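Local coordinates for protein oxidoreductase (Azotobacter vinelandii, PDB 7D5M) that binds NAD+ through a Rossmann-fold domain and, as an inositol dehydrogenase homologue, probably catalyses NAD-dependent oxidation of a polyol or sugar-like substrate, at residues Val303-Gly307 with Met308-His312. Sequence-based numbering, arbitrary orientation.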
# COMPACT_ATOMS: atom_id res chain seq x y z
N VAL A 303 -2.13 4.08 -11.58
CA VAL A 303 -1.96 2.60 -11.58
C VAL A 303 -2.76 2.05 -12.76
O VAL A 303 -3.96 2.30 -12.84
CB VAL A 303 -2.40 1.99 -10.24
CG1 VAL A 303 -2.39 0.48 -10.29
CG2 VAL A 303 -1.54 2.49 -9.09
N LEU A 304 -2.08 1.35 -13.66
CA LEU A 304 -2.75 0.69 -14.80
C LEU A 304 -3.12 -0.72 -14.36
O LEU A 304 -2.27 -1.39 -13.75
CB LEU A 304 -1.82 0.65 -16.01
CG LEU A 304 -1.12 1.95 -16.38
CD1 LEU A 304 -0.40 1.80 -17.70
CD2 LEU A 304 -2.09 3.11 -16.44
N GLU A 305 -4.33 -1.15 -14.69
CA GLU A 305 -4.90 -2.45 -14.26
C GLU A 305 -5.02 -3.38 -15.46
O GLU A 305 -5.51 -2.94 -16.52
CB GLU A 305 -6.27 -2.24 -13.63
CG GLU A 305 -6.19 -1.68 -12.22
CD GLU A 305 -6.10 -2.71 -11.10
OE1 GLU A 305 -6.19 -3.92 -11.39
OE2 GLU A 305 -5.94 -2.29 -9.93
N ARG A 306 -4.64 -4.64 -15.27
CA ARG A 306 -4.87 -5.74 -16.24
C ARG A 306 -6.33 -5.70 -16.70
O ARG A 306 -7.24 -5.57 -15.83
CB ARG A 306 -4.59 -7.09 -15.60
CG ARG A 306 -4.60 -8.27 -16.56
CD ARG A 306 -4.75 -9.57 -15.80
NE ARG A 306 -6.02 -9.69 -15.09
CZ ARG A 306 -7.21 -9.92 -15.66
NH1 ARG A 306 -7.31 -10.03 -16.98
NH2 ARG A 306 -8.29 -10.01 -14.91
N GLY A 307 -6.56 -5.85 -18.00
CA GLY A 307 -7.91 -6.08 -18.54
C GLY A 307 -8.68 -4.79 -18.84
O GLY A 307 -9.81 -4.90 -19.34
N MET A 308 -8.11 -3.61 -18.61
CA MET A 308 -8.86 -2.34 -18.81
C MET A 308 -8.71 -1.84 -20.25
O MET A 308 -7.65 -2.03 -20.86
CB MET A 308 -8.42 -1.27 -17.82
CG MET A 308 -8.86 -1.56 -16.40
SD MET A 308 -10.66 -1.67 -16.19
CE MET A 308 -11.07 0.07 -16.18
N GLY A 309 -9.76 -1.18 -20.75
CA GLY A 309 -9.86 -0.74 -22.15
C GLY A 309 -8.85 0.31 -22.55
O GLY A 309 -8.61 0.47 -23.76
N TYR A 310 -8.25 1.03 -21.60
CA TYR A 310 -7.20 2.05 -21.86
C TYR A 310 -5.84 1.40 -22.16
O TYR A 310 -4.92 2.14 -22.53
CB TYR A 310 -7.09 3.04 -20.70
CG TYR A 310 -6.90 2.45 -19.33
CD1 TYR A 310 -5.71 1.81 -18.98
CD2 TYR A 310 -7.89 2.55 -18.36
CE1 TYR A 310 -5.54 1.25 -17.73
CE2 TYR A 310 -7.72 2.01 -17.09
CZ TYR A 310 -6.53 1.37 -16.77
OH TYR A 310 -6.36 0.84 -15.53
N LEU A 311 -5.70 0.08 -22.01
CA LEU A 311 -4.41 -0.62 -22.29
C LEU A 311 -4.21 -0.73 -23.80
O LEU A 311 -5.21 -0.78 -24.55
CB LEU A 311 -4.39 -2.02 -21.67
CG LEU A 311 -4.49 -2.08 -20.15
CD1 LEU A 311 -4.57 -3.53 -19.69
CD2 LEU A 311 -3.32 -1.37 -19.48
N HIS A 312 -2.96 -0.84 -24.22
CA HIS A 312 -2.58 -1.18 -25.61
C HIS A 312 -3.19 -2.53 -25.99
O HIS A 312 -3.32 -3.42 -25.15
CB HIS A 312 -1.06 -1.15 -25.78
CG HIS A 312 -0.46 0.22 -25.82
ND1 HIS A 312 -0.24 0.89 -27.02
CD2 HIS A 312 0.01 1.02 -24.84
CE1 HIS A 312 0.33 2.05 -26.76
NE2 HIS A 312 0.49 2.15 -25.43
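The backbone N-H of E305 donates to the phenol oxygen of Y310, N to OH 3.0 Å at 153°, reaching the ring at its edge and in its plane. With CG between its backbone N and carbonyl carbon (chi1 53°), Y310 swings its ring back over the strand end. A weak bond from M308 N to E305 O (3.4 Å) closes a type II turn, in which G307 supplies the positive phi (87°). A type I turn follows directly, closed by L311 N to M308 O at 3.1 Å. Over one face of the Y310 ring lies M308 CB, 3.3 Å above the plane and offset toward the rim, while L304 CD2 approaches Y310 CE1 at 4.1 Å. L311 CD1 packs against the flank of the turn, 3.4 Å from E305 O. A phenylalanine in place of Y310 would probably leave the E305 N-H without its acceptor and the strand end less firmly tied to the loop. E305 OE1 is hydrogen-bonded to Q291 NE2, and the R306 guanidinium bonds H325 O through NH2 and salt-bridges D319 through NH1. The two consecutive turns follow the end of strand 301-305, an outer strand within its chain, beside strand 291-296 and helix 148-158; at V303 the sheet continues antiparallel into a second subunit.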